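Local structure of CRISPR/cas2 protein (Pyrococcus horikoshii OT3, 6K2E) at residues 4-9 against 64-69. The protein is a CRISPR-associated Cas2 protein that forms a two-subunit assembly and probably binds nucleic acid as part of the prokaryotic CRISPR defence system. Numbering follows the deposited sequence.
Sequences MYVIVV and IYIFPG
Tyr5 and Phe67 exchange two backbone hydrogen bonds, Tyr5 N to Phe67 O at 2.9 Å and Phe67 N to Tyr5 O at 2.7 Å, and Ile7 and Tyr65 form the next hydrogen-bonded pair of this antiparallel ladder. Between them, at the non-hydrogen-bonded pair Val6–Ile66, the CA of Val6 makes a C-H···O contact with Tyr65 O (3.2 Å). With CG beside its own backbone N (chi1 -53°), the Phe67 ring brings its edge to Tyr5 O and sets CE1 3.7 Å from Ile7 CD1. On the other face, Met4 CG lies alongside Ile66 CG2 (3.7 Å), while Val6 CG1 touches both Ile64 and Ile66 and Val8 CG2 rests against Ile64. Met4, Ile64 and Ile66 pack against Leu45 of helix 42-55, as expected for the ferredoxin-like fold of Cas2. On the Phe67 face, that ring meets Phe67 and Phe72 of the second subunit, and Tyr65 OH hydrogen-bonds to Glu37 of the second subunit. Without the Phe67 ring, as with an alanine here, the Ile7 CD1 branch would probably lose its aromatic neighbour and a gap would be likely to open where the two subunits meet. Strand 3-11 lies between strands 35-41 and 61-67, and the latter pairs with a strand of the second subunit, carrying the sheet across the dimer.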
ATOM      1  N   MET A   4     -15.734  -0.467   7.229  1.00 38.11           N
ATOM      2  CA  MET A   4     -14.873  -0.554   6.060  1.00 43.09           C
ATOM      3  C   MET A   4     -13.551  -1.191   6.457  1.00 32.74           C
ATOM      4  O   MET A   4     -13.219  -1.288   7.639  1.00 32.23           O
ATOM      5  CB  MET A   4     -14.591   0.815   5.421  1.00 43.23           C
ATOM      6  CG  MET A   4     -15.710   1.378   4.546  1.00 49.56           C
ATOM      7  SD  MET A   4     -16.807   2.445   5.452  1.00 69.74           S
ATOM      8  CE  MET A   4     -15.576   3.457   6.279  1.00 47.95           C
ATOM      9  N   TYR A   5     -12.823  -1.680   5.459  1.00 28.68           N
ATOM     10  CA  TYR A   5     -11.436  -2.092   5.638  1.00 28.28           C
ATOM     11  C   TYR A   5     -10.511  -1.098   4.940  1.00 25.67           C
ATOM     12  O   TYR A   5     -10.810  -0.646   3.833  1.00 25.42           O
ATOM     13  CB  TYR A   5     -11.212  -3.511   5.094  1.00 26.20           C
ATOM     14  CG  TYR A   5      -9.982  -4.178   5.651  1.00 26.09           C
ATOM     15  CD1 TYR A   5      -8.748  -4.102   4.990  1.00 26.45           C
ATOM     16  CD2 TYR A   5     -10.040  -4.870   6.839  1.00 24.90           C
ATOM     17  CE1 TYR A   5      -7.614  -4.709   5.521  1.00 23.33           C
ATOM     18  CE2 TYR A   5      -8.914  -5.488   7.366  1.00 23.89           C
ATOM     19  CZ  TYR A   5      -7.715  -5.396   6.716  1.00 22.95           C
ATOM     20  OH  TYR A   5      -6.630  -6.011   7.274  1.00 23.59           O
ATOM     21  N   VAL A   6      -9.370  -0.775   5.564  1.00 23.52           N
ATOM     22  CA  VAL A   6      -8.449   0.188   4.963  1.00 25.42           C
ATOM     23  C   VAL A   6      -7.039  -0.382   4.883  1.00 23.31           C
ATOM     24  O   VAL A   6      -6.634  -1.203   5.707  1.00 23.19           O
ATOM     25  CB  VAL A   6      -8.418   1.547   5.702  1.00 22.76           C
ATOM     26  CG1 VAL A   6      -9.689   2.324   5.440  1.00 20.13           C
ATOM     27  CG2 VAL A   6      -8.200   1.352   7.171  1.00 28.16           C
ATOM     28  N   ILE A   7      -6.293   0.060   3.866  1.00 22.18           N
ATOM     29  CA  ILE A   7      -4.852  -0.173   3.745  1.00 21.25           C
ATOM     30  C   ILE A   7      -4.206   1.192   3.593  1.00 18.74           C
ATOM     31  O   ILE A   7      -4.593   1.964   2.710  1.00 21.14           O
ATOM     32  CB  ILE A   7      -4.473  -1.060   2.544  1.00 21.35           C
ATOM     33  CG1 ILE A   7      -5.094  -2.437   2.625  1.00 20.58           C
ATOM     34  CG2 ILE A   7      -2.961  -1.247   2.463  1.00 17.55           C
ATOM     35  CD1 ILE A   7      -4.852  -3.230   1.345  1.00 22.69           C
ATOM     36  N   VAL A   8      -3.278   1.514   4.486  1.00 18.02           N
ATOM     37  CA  VAL A   8      -2.659   2.837   4.572  1.00 18.62           C
ATOM     38  C   VAL A   8      -1.172   2.712   4.269  1.00 18.94           C
ATOM     39  O   VAL A   8      -0.463   1.943   4.928  1.00 16.32           O
ATOM     40  CB  VAL A   8      -2.882   3.494   5.942  1.00 21.10           C
ATOM     41  CG1 VAL A   8      -1.978   4.684   6.116  1.00 17.71           C
ATOM     42  CG2 VAL A   8      -4.335   3.911   6.084  1.00 23.36           C
ATOM     43  N   VAL A   9      -0.709   3.440   3.256  1.00 17.71           N
ATOM     44  CA  VAL A   9       0.712   3.558   2.947  1.00 18.10           C
ATOM     45  C   VAL A   9       1.092   5.021   3.097  1.00 18.61           C
ATOM     46  O   VAL A   9       0.502   5.880   2.428  1.00 18.75           O
ATOM     47  CB  VAL A   9       1.039   3.058   1.531  1.00 15.19           C
ATOM     48  CG1 VAL A   9       2.497   2.813   1.409  1.00 13.14           C
ATOM     49  CG2 VAL A   9       0.251   1.794   1.185  1.00 14.64           C
ATOM     50  N   ILE A  64      -4.671   6.264   1.520  1.00 23.65           N
ATOM     51  CA  ILE A  64      -5.680   5.500   2.253  1.00 22.50           C
ATOM     52  C   ILE A  64      -6.594   4.829   1.240  1.00 19.38           C
ATOM     53  O   ILE A  64      -7.356   5.504   0.538  1.00 20.36           O
ATOM     54  CB  ILE A  64      -6.484   6.369   3.227  1.00 23.79           C
ATOM     55  CG1 ILE A  64      -5.528   7.173   4.127  1.00 23.81           C
ATOM     56  CG2 ILE A  64      -7.453   5.475   4.032  1.00 17.57           C
ATOM     57  CD1 ILE A  64      -6.203   8.124   5.070  1.00 23.71           C
ATOM     58  N   TYR A  65      -6.492   3.507   1.140  1.00 16.99           N
ATOM     59  CA  TYR A  65      -7.329   2.688   0.267  1.00 20.43           C
ATOM     60  C   TYR A  65      -8.507   2.147   1.084  1.00 21.85           C
ATOM     61  O   TYR A  65      -8.310   1.339   1.987  1.00 23.48           O
ATOM     62  CB  TYR A  65      -6.511   1.527  -0.318  1.00 19.17           C
ATOM     63  CG  TYR A  65      -5.483   1.919  -1.352  1.00 20.10           C
ATOM     64  CD1 TYR A  65      -5.808   1.955  -2.712  1.00 20.56           C
ATOM     65  CD2 TYR A  65      -4.186   2.273  -0.979  1.00 18.15           C
ATOM     66  CE1 TYR A  65      -4.872   2.321  -3.675  1.00 16.94           C
ATOM     67  CE2 TYR A  65      -3.242   2.655  -1.941  1.00 18.04           C
ATOM     68  CZ  TYR A  65      -3.597   2.671  -3.276  1.00 17.76           C
ATOM     69  OH  TYR A  65      -2.670   3.043  -4.206  1.00 19.66           O
ATOM     70  N   ILE A  66      -9.725   2.544   0.741  1.00 22.09           N
ATOM     71  CA  ILE A  66     -10.918   2.196   1.519  1.00 25.40           C
ATOM     72  C   ILE A  66     -11.721   1.117   0.787  1.00 27.41           C
ATOM     73  O   ILE A  66     -12.182   1.340  -0.340  1.00 32.25           O
ATOM     74  CB  ILE A  66     -11.787   3.437   1.780  1.00 24.51           C
ATOM     75  CG1 ILE A  66     -10.936   4.552   2.407  1.00 25.56           C
ATOM     76  CG2 ILE A  66     -12.940   3.071   2.679  1.00 26.03           C
ATOM     77  CD1 ILE A  66     -10.985   5.864   1.683  1.00 22.97           C
ATOM     78  N   PHE A  67     -11.935  -0.035   1.445  1.00 24.90           N
ATOM     79  CA  PHE A  67     -12.601  -1.222   0.893  1.00 28.76           C
ATOM     80  C   PHE A  67     -13.903  -1.522   1.635  1.00 35.54           C
ATOM     81  O   PHE A  67     -14.023  -1.224   2.832  1.00 35.70           O
ATOM     82  CB  PHE A  67     -11.704  -2.471   0.974  1.00 24.83           C
ATOM     83  CG  PHE A  67     -10.369  -2.280   0.363  1.00 28.89           C
ATOM     84  CD1 PHE A  67      -9.286  -1.837   1.133  1.00 26.54           C
ATOM     85  CD2 PHE A  67     -10.180  -2.522  -0.981  1.00 26.50           C
ATOM     86  CE1 PHE A  67      -8.050  -1.636   0.565  1.00 22.07           C
ATOM     87  CE2 PHE A  67      -8.945  -2.302  -1.559  1.00 27.82           C
ATOM     88  CZ  PHE A  67      -7.872  -1.879  -0.778  1.00 25.07           C
ATOM     89  N   PRO A  68     -14.890  -2.131   0.962  1.00 38.82           N
ATOM     90  CA  PRO A  68     -16.099  -2.576   1.684  1.00 38.93           C
ATOM     91  C   PRO A  68     -15.844  -3.737   2.633  1.00 34.68           C
ATOM     92  O   PRO A  68     -16.643  -3.937   3.552  1.00 40.48           O
ATOM     93  CB  PRO A  68     -17.062  -2.971   0.557  1.00 27.12           C
ATOM     94  CG  PRO A  68     -16.169  -3.291  -0.587  1.00 39.48           C
ATOM     95  CD  PRO A  68     -15.035  -2.319  -0.489  1.00 36.70           C
ATOM     96  N   GLY A  69     -14.787  -4.514   2.430  1.00 33.46           N
ATOM     97  CA  GLY A  69     -14.450  -5.586   3.350  1.00 35.41           C
ATOM     98  C   GLY A  69     -13.074  -6.156   3.062  1.00 37.78           C
ATOM     99  O   GLY A  69     -12.376  -5.736   2.133  1.00 38.36           O
TER